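PDB 2X4L: ferric-siderophore receptor protein from Streptomyces coelicolor, which probably binds ferric siderophores outside the cell membrane and delivers them for import, as a solute-binding protein of family 8. Local coordinates for residues S214-S219 with V230-P235; T117-A122 with I145-R150. All coordinates share one frame; numbering follows the deposited sequence.

Interaction 1. Residues S214-S219 with V230-P235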
ATOM      1  N   SER A 214      -7.995   8.841  -8.328  1.00 10.16           N
ATOM      2  CA  SER A 214      -6.525   8.961  -8.421  1.00  9.68           C
ATOM      3  C   SER A 214      -6.094   8.951  -9.861  1.00 11.58           C
ATOM      4  O   SER A 214      -6.599   8.179 -10.710  1.00 13.45           O
ATOM      5  CB  SER A 214      -5.828   7.742  -7.731  1.00 10.32           C
ATOM      6  OG  SER A 214      -5.946   7.865  -6.323  1.00 10.62           O
ATOM      7  N   GLY A 215      -5.036   9.710 -10.129  1.00  9.71           N
ATOM      8  CA  GLY A 215      -4.246   9.540 -11.334  1.00 10.29           C
ATOM      9  C   GLY A 215      -3.152   8.511 -11.069  1.00 10.78           C
ATOM     10  O   GLY A 215      -2.898   8.159  -9.917  1.00 10.84           O
ATOM     11  N   THR A 216      -2.509   8.038 -12.131  1.00 11.85           N
ATOM     12  CA  THR A 216      -1.473   7.017 -12.008  1.00 11.84           C
ATOM     13  C   THR A 216      -0.171   7.569 -11.432  1.00 11.70           C
ATOM     14  O   THR A 216       0.566   6.857 -10.749  1.00 11.80           O
ATOM     15  CB  THR A 216      -1.177   6.349 -13.366  1.00 14.36           C
ATOM     16  OG1 THR A 216      -0.840   7.353 -14.331  1.00 13.40           O
ATOM     17  CG2 THR A 216      -2.390   5.571 -13.852  1.00 13.28           C
ATOM     18  N   ASN A 217       0.113   8.836 -11.715  1.00 11.24           N
ATOM     19  CA  ASN A 217       1.351   9.462 -11.262  1.00 11.71           C
ATOM     20  C   ASN A 217       1.420   9.639  -9.747  1.00 12.48           C
ATOM     21  O   ASN A 217       0.487  10.154  -9.129  1.00 12.03           O
ATOM     22  CB  ASN A 217       1.553  10.812 -11.956  1.00 12.44           C
ATOM     23  CG  ASN A 217       2.932  11.392 -11.711  1.00 15.02           C
ATOM     24  OD1 ASN A 217       3.945  10.717 -11.898  1.00 18.88           O
ATOM     25  ND2 ASN A 217       2.978  12.650 -11.290  1.00 15.05           N
ATOM     26  N   LEU A 218       2.523   9.196  -9.152  1.00 11.74           N
ATOM     27  CA  LEU A 218       2.745   9.375  -7.721  1.00 11.41           C
ATOM     28  C   LEU A 218       2.522   8.106  -6.897  1.00 12.87           C
ATOM     29  O   LEU A 218       3.095   7.957  -5.818  1.00 11.99           O
ATOM     30  CB  LEU A 218       1.864  10.505  -7.184  1.00 11.57           C
ATOM     31  CG  LEU A 218       2.223  11.921  -7.643  1.00 12.00           C
ATOM     32  CD1 LEU A 218       1.704  12.955  -6.655  1.00 12.96           C
ATOM     33  CD2 LEU A 218       3.726  12.061  -7.832  1.00 13.84           C
ATOM     34  N   SER A 219       1.658   7.216  -7.372  1.00 11.77           N
ATOM     35  CA  SER A 219       1.361   5.989  -6.636  1.00 11.15           C
ATOM     36  C   SER A 219       2.235   4.857  -7.150  1.00 10.99           C
ATOM     37  O   SER A 219       2.441   4.734  -8.357  1.00 12.71           O
ATOM     38  CB  SER A 219      -0.117   5.622  -6.775  1.00 12.13           C
ATOM     39  OG  SER A 219      -0.942   6.557  -6.101  1.00 11.90           O
ATOM     40  N   VAL A 230      -1.721  -0.922 -18.724  1.00 10.88           N
ATOM     41  CA  VAL A 230      -3.140  -0.741 -18.312  1.00 11.92           C
ATOM     42  C   VAL A 230      -3.617   0.647 -18.736  1.00 12.69           C
ATOM     43  O   VAL A 230      -2.844   1.610 -18.604  1.00 13.25           O
ATOM     44  CB  VAL A 230      -3.325  -0.956 -16.835  1.00 10.46           C
ATOM     45  CG1 VAL A 230      -4.774  -0.675 -16.400  1.00 12.60           C
ATOM     46  CG2 VAL A 230      -3.051  -2.411 -16.505  1.00 10.71           C
ATOM     47  N   ASN A 231      -4.837   0.705 -19.257  1.00 12.80           N
ATOM     48  CA  ASN A 231      -5.470   1.961 -19.724  1.00 13.37           C
ATOM     49  C   ASN A 231      -6.216   2.545 -18.526  1.00 14.67           C
ATOM     50  O   ASN A 231      -7.314   2.077 -18.170  1.00 15.81           O
ATOM     51  CB  ASN A 231      -6.431   1.574 -20.857  1.00 13.61           C
ATOM     52  CG  ASN A 231      -7.162   2.747 -21.435  1.00 17.70           C
ATOM     53  OD1 ASN A 231      -7.051   3.858 -20.922  1.00 19.97           O
ATOM     54  ND2 ASN A 231      -8.044   2.474 -22.433  1.00 18.95           N
ATOM     55  N   PHE A 232      -5.621   3.529 -17.906  1.00 12.08           N
ATOM     56  CA  PHE A 232      -6.290   4.239 -16.791  1.00 12.55           C
ATOM     57  C   PHE A 232      -6.986   5.481 -17.199  1.00 13.46           C
ATOM     58  O   PHE A 232      -6.492   6.267 -18.068  1.00 14.15           O
ATOM     59  CB  PHE A 232      -5.292   4.640 -15.690  1.00 12.24           C
ATOM     60  CG  PHE A 232      -4.903   3.467 -14.816  1.00 13.48           C
ATOM     61  CD1 PHE A 232      -3.819   2.721 -15.163  1.00 11.66           C
ATOM     62  CD2 PHE A 232      -5.664   3.106 -13.707  1.00 13.70           C
ATOM     63  CE1 PHE A 232      -3.468   1.609 -14.349  1.00 14.63           C
ATOM     64  CE2 PHE A 232      -5.332   2.008 -12.894  1.00 13.93           C
ATOM     65  CZ  PHE A 232      -4.249   1.251 -13.268  1.00 12.11           C
ATOM     66  N   VAL A 233      -8.110   5.728 -16.519  1.00 11.32           N
ATOM     67  CA  VAL A 233      -8.692   7.087 -16.455  1.00 11.53           C
ATOM     68  C   VAL A 233      -7.690   7.983 -15.733  1.00 11.13           C
ATOM     69  O   VAL A 233      -7.160   7.620 -14.668  1.00 11.94           O
ATOM     70  CB  VAL A 233     -10.009   7.073 -15.629  1.00 10.55           C
ATOM     71  CG1 VAL A 233     -10.506   8.519 -15.390  1.00 12.38           C
ATOM     72  CG2 VAL A 233     -11.004   6.305 -16.400  1.00 15.11           C
ATOM     73  N   GLU A 234      -7.388   9.128 -16.333  1.00 12.50           N
ATOM     74  CA  GLU A 234      -6.407  10.026 -15.779  1.00 10.90           C
ATOM     75  C   GLU A 234      -7.046  11.392 -15.690  1.00 11.68           C
ATOM     76  O   GLU A 234      -7.095  12.166 -16.695  1.00 15.31           O
ATOM     77  CB  GLU A 234      -5.221  10.138 -16.764  1.00 11.86           C
ATOM     78  CG  GLU A 234      -4.355   8.897 -16.932  1.00 12.26           C
ATOM     79  CD  GLU A 234      -3.370   8.610 -15.799  1.00 13.05           C
ATOM     80  OE1 GLU A 234      -3.477   9.254 -14.760  1.00 12.63           O
ATOM     81  OE2 GLU A 234      -2.551   7.687 -15.997  1.00 14.73           O
ATOM     82  N   PRO A 235      -7.426  11.788 -14.489  1.00 11.28           N
ATOM     83  CA  PRO A 235      -7.824  13.198 -14.289  1.00 11.05           C
ATOM     84  C   PRO A 235      -6.678  14.122 -14.715  1.00 11.31           C
ATOM     85  O   PRO A 235      -5.531  13.785 -14.576  1.00 12.43           O
ATOM     86  CB  PRO A 235      -8.027  13.297 -12.748  1.00 11.65           C
ATOM     87  CG  PRO A 235      -8.392  11.852 -12.340  1.00 10.88           C
ATOM     88  CD  PRO A 235      -7.480  11.003 -13.235  1.00 11.55           C
TER
HETATM   89  O   HOH W   1      -8.132   6.546 -12.279  1.00  8.51           O
HETATM   90  O   HOH W   2      -1.131  10.563 -13.738  1.00 12.13           O
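The Phe232 ring and the Glu234 carboxylate close around Thr216 from two sides. The methyl CG2 of Thr216 meets the ring obliquely near its root, 3.4 Å from Phe232 CG, while Leu222 and Phe225 of helix 220-227 and Val201 of strand 200-206 also pack against this phenylalanine. The carboxylate takes the backbone N-H of Thr216 on the syn side of OE1, 20° out of its plane, in a nearly straight hydrogen bond of 3.1 Å from Thr216 N to Glu234 OE1. Its other oxygen receives the threonine hydroxyl; this bond, Thr216 OG1 to Glu234 OE2, is modelled at 2.4 Å, too short for its exact length to be trusted. The N-H bond fixes one oxygen, and the hydroxyl, if the short contact is taken at face value, would help to hold the carboxylate's rotation. The hydroxyl can join in because OG1 stands between its own backbone N and carbonyl carbon (chi1 55°), turning it to the same carboxylate that the N-H uses. Glu234 reaches back to Thr216 through a bend at chi2 (-76°), and its OE2 also forms a salt bridge with Lys226, which would favour the charged form.

The contact lies in the mixed-sheet lobe, where strand 210-214 runs through a type II turn, Thr216 to Ser219, into helix 220-227. The chain then returns at strand 231-232, and strand 200-206 pairs with both strands. Two waters join the segments. One donates to both Ser214 O (2.7 Å) and Val233 O (2.8 Å), joining two acceptors that could not bond to each other directly. The other donates to Glu234 OE1 and accepts from Asn217 N, each at 2.9 Å. Pro235 CD lies 4.0 Å from Gly215 CA, packing its ring beside the start of the loop.

Interaction 2. Residues T117-A122 with I145-R150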
ATOM      1  N   THR A 117       7.120   3.526   5.816  1.00  9.24           N
ATOM      2  CA  THR A 117       7.217   4.019   4.475  1.00 11.19           C
ATOM      3  C   THR A 117       7.232   5.529   4.502  1.00 11.91           C
ATOM      4  O   THR A 117       7.103   6.179   5.538  1.00 10.80           O
ATOM      5  CB  THR A 117       5.978   3.507   3.688  1.00  9.64           C
ATOM      6  OG1 THR A 117       4.770   3.790   4.414  1.00 10.28           O
ATOM      7  CG2 THR A 117       6.125   2.022   3.371  1.00 11.36           C
ATOM      8  N   THR A 118       7.461   6.110   3.317  1.00 11.04           N
ATOM      9  CA  THR A 118       7.393   7.583   3.186  1.00 10.53           C
ATOM     10  C   THR A 118       6.780   7.978   1.819  1.00 10.30           C
ATOM     11  O   THR A 118       7.058   7.298   0.838  1.00 10.72           O
ATOM     12  CB  THR A 118       8.745   8.334   3.419  1.00 12.75           C
ATOM     13  OG1 THR A 118       8.511   9.748   3.260  1.00 12.93           O
ATOM     14  CG2 THR A 118       9.794   7.874   2.418  1.00 12.55           C
ATOM     15  N   PHE A 119       5.910   8.970   1.839  1.00 12.00           N
ATOM     16  CA  PHE A 119       5.133   9.387   0.671  1.00 10.72           C
ATOM     17  C   PHE A 119       5.493  10.750   0.136  1.00 13.09           C
ATOM     18  O   PHE A 119       4.729  11.272  -0.679  1.00 12.59           O
ATOM     19  CB  PHE A 119       3.606   9.363   0.987  1.00 12.66           C
ATOM     20  CG  PHE A 119       3.026   7.980   1.066  1.00  9.98           C
ATOM     21  CD1 PHE A 119       2.360   7.446  -0.036  1.00 10.64           C
ATOM     22  CD2 PHE A 119       3.094   7.256   2.237  1.00 11.30           C
ATOM     23  CE1 PHE A 119       1.771   6.140   0.082  1.00 12.16           C
ATOM     24  CE2 PHE A 119       2.540   5.946   2.342  1.00 11.41           C
ATOM     25  CZ  PHE A 119       1.908   5.419   1.252  1.00 11.73           C
ATOM     26  N   ASP A 120       6.633  11.298   0.557  1.00 13.80           N
ATOM     27  CA  ASP A 120       6.906  12.647   0.044  1.00 14.13           C
ATOM     28  C   ASP A 120       8.375  12.903  -0.098  1.00 16.15           C
ATOM     29  O   ASP A 120       9.198  12.109   0.328  1.00 16.47           O
ATOM     30  CB  ASP A 120       6.238  13.722   0.919  1.00 13.72           C
ATOM     31  CG  ASP A 120       6.742  13.757   2.355  1.00 16.12           C
ATOM     32  OD1 ASP A 120       7.675  13.116   2.691  1.00 15.00           O
ATOM     33  OD2 ASP A 120       6.024  14.402   3.169  1.00 18.61           O
ATOM     34  N   THR A 121       8.674  14.061  -0.713  1.00 16.10           N
ATOM     35  CA  THR A 121      10.062  14.462  -0.870  1.00 17.38           C
ATOM     36  C   THR A 121      10.760  14.667   0.453  1.00 17.69           C
ATOM     37  O   THR A 121      11.970  14.350   0.593  1.00 19.75           O
ATOM     38  CB  THR A 121      10.112  15.751  -1.763  1.00 17.43           C
ATOM     39  OG1 THR A 121       9.717  15.397  -3.083  1.00 21.68           O
ATOM     40  CG2 THR A 121      11.469  16.373  -1.825  1.00 21.13           C
ATOM     41  N   ALA A 122      10.016  15.191   1.423  1.00 17.13           N
ATOM     42  CA  ALA A 122      10.606  15.435   2.730  1.00 17.19           C
ATOM     43  C   ALA A 122      11.090  14.203   3.483  1.00 16.17           C
ATOM     44  O   ALA A 122      11.753  14.346   4.503  1.00 17.40           O
ATOM     45  CB  ALA A 122       9.723  16.206   3.617  1.00 17.14           C
ATOM     46  N   ILE A 145      11.263   3.527   3.771  1.00 12.26           N
ATOM     47  CA  ILE A 145      11.195   2.993   2.448  1.00 12.68           C
ATOM     48  C   ILE A 145      10.230   3.816   1.629  1.00 13.10           C
ATOM     49  O   ILE A 145       9.084   4.024   2.007  1.00 12.00           O
ATOM     50  CB  ILE A 145      10.795   1.549   2.407  1.00 10.40           C
ATOM     51  CG1 ILE A 145      11.772   0.657   3.260  1.00 13.80           C
ATOM     52  CG2 ILE A 145      10.753   1.014   0.936  1.00 13.21           C
ATOM     53  CD1 ILE A 145      13.237   0.702   2.725  1.00 15.92           C
ATOM     54  N   SER A 146      10.729   4.427   0.565  1.00 11.78           N
ATOM     55  CA  SER A 146       9.899   5.358  -0.224  1.00 11.16           C
ATOM     56  C   SER A 146       8.940   4.671  -1.177  1.00 11.47           C
ATOM     57  O   SER A 146       9.259   3.752  -1.900  1.00 12.91           O
ATOM     58  CB  SER A 146      10.754   6.346  -1.051  1.00 11.17           C
ATOM     59  OG  SER A 146       9.821   7.236  -1.742  1.00 13.82           O
ATOM     60  N   VAL A 147       7.697   5.125  -1.055  1.00 10.00           N
ATOM     61  CA  VAL A 147       6.617   4.728  -1.962  1.00  9.97           C
ATOM     62  C   VAL A 147       6.018   5.994  -2.650  1.00 11.34           C
ATOM     63  O   VAL A 147       4.752   6.070  -2.853  1.00 12.11           O
ATOM     64  CB  VAL A 147       5.523   3.905  -1.250  1.00 11.89           C
ATOM     65  CG1 VAL A 147       6.074   2.579  -0.795  1.00 12.92           C
ATOM     66  CG2 VAL A 147       4.949   4.671  -0.028  1.00 14.77           C
ATOM     67  N   PHE A 148       6.906   6.914  -2.982  1.00 13.26           N
ATOM     68  CA  PHE A 148       6.551   8.195  -3.674  1.00 14.15           C
ATOM     69  C   PHE A 148       7.115   8.207  -5.099  1.00 12.82           C
ATOM     70  O   PHE A 148       8.329   8.117  -5.246  1.00 14.04           O
ATOM     71  CB  PHE A 148       7.125   9.414  -2.888  1.00 14.55           C
ATOM     72  CG  PHE A 148       6.785  10.752  -3.515  1.00 15.95           C
ATOM     73  CD1 PHE A 148       5.469  11.154  -3.873  1.00 16.14           C
ATOM     74  CD2 PHE A 148       7.813  11.645  -3.739  1.00 18.01           C
ATOM     75  CE1 PHE A 148       5.248  12.399  -4.450  1.00 19.55           C
ATOM     76  CE2 PHE A 148       7.594  12.856  -4.332  1.00 21.64           C
ATOM     77  CZ  PHE A 148       6.332  13.249  -4.698  1.00 18.42           C
ATOM     78  N   ASP A 149       6.250   8.368  -6.111  1.00 12.58           N
ATOM     79  CA  ASP A 149       6.776   8.876  -7.416  1.00 14.32           C
ATOM     80  C   ASP A 149       7.789   7.884  -7.974  1.00 13.15           C
ATOM     81  O   ASP A 149       8.913   8.238  -8.434  1.00 15.25           O
ATOM     82  CB  ASP A 149       7.366  10.292  -7.266  1.00 13.91           C
ATOM     83  CG  ASP A 149       7.418  11.047  -8.593  1.00 15.60           C
ATOM     84  OD1 ASP A 149       6.840  10.649  -9.606  1.00 15.84           O
ATOM     85  OD2 ASP A 149       8.145  12.100  -8.603  1.00 20.78           O
ATOM     86  N   ARG A 150       7.401   6.619  -7.971  1.00 13.44           N
ATOM     87  CA  ARG A 150       8.218   5.543  -8.538  1.00 14.27           C
ATOM     88  C   ARG A 150       7.332   4.309  -8.758  1.00 12.63           C
ATOM     89  O   ARG A 150       6.209   4.279  -8.261  1.00 13.68           O
ATOM     90  CB  ARG A 150       9.383   5.175  -7.627  1.00 13.42           C
ATOM     91  CG  ARG A 150       8.906   4.629  -6.264  1.00 14.74           C
ATOM     92  CD  ARG A 150      10.010   4.663  -5.145  1.00 15.52           C
ATOM     93  NE  ARG A 150      10.489   6.008  -4.954  1.00 16.71           N
ATOM     94  CZ  ARG A 150      11.710   6.258  -4.436  1.00 23.18           C
ATOM     95  NH1 ARG A 150      12.524   5.267  -4.093  1.00 22.94           N
ATOM     96  NH2 ARG A 150      12.114   7.525  -4.281  1.00 23.25           N
TER
HETATM   97  O   HOH W   3      10.510   9.865  -0.865  1.00 14.78           O
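Strands 113-118 and 142-146 are the two parallel strands of a beta-alpha-beta unit, crossed over through helix 133-139, and the contact joins their C-terminal ends, where Thr117 pairs with Ile145 and Thr118 with Ser146. Two backbone bonds carry the pairing: Thr118 N to Ile145 O at 2.9 Å, rather bent, and Val147 N to Thr118 O at 3.0 Å, much straighter. Beyond the strands, each segment lends an aromatic ring to the other. Val147 CG2 sits over the centre of the Phe119 ring, 3.4 Å from its centroid and only 13° off the normal, a close CH-pi contact; Trp126 meets the same phenylalanine with its ring plane at about 45°. Phe148 holds its ring stretched away from its own backbone nitrogen (chi1 -179°), which carries it toward the loop at 119-121. One face of its ring is covered by Asp149 CB from its own segment, the opposite face by Asp120 CA, 4.2 Å from the centroid and displaced toward the rim. Phe119 O approaches obliquely, 3.3 Å from Phe148 CD1, and Thr121 OG1 comes similarly to within 3.5 Å of Phe148 CE2. An alanine in place of Phe148 would take away this sandwiched ring and would probably leave a gap between Asp120 and Asp149, with the 119-121 loop freer to move. Ser146 OG accepts from Phe148 N in an ST turn, and a water 2.9 Å from that same OG donates to Asp120 O.

Overall arrangement
Interaction 2 ends the five-stranded parallel sheet of one lobe and interaction 1 belongs to the mixed sheet of the other, with the long helix 173-195 between them in sequence. Their centres are about 17 Å apart, yet their loops meet: Leu218 O lies 3.2 Å from Asp149 N, a probable hydrogen bond, and Leu218 CD2 packs 3.7 Å from Phe148 CE1. Trp246 touches both Leu218 and Phe148. Glu223 accepts from Leu218 N; its OE2 also comes near Asp149 OD1, a like-charged approach that would probably be unfavourable unless something offsets it. In this two-lobed family the siderophore is expected in the cleft between lobes, so these bridging loops are probably near its border.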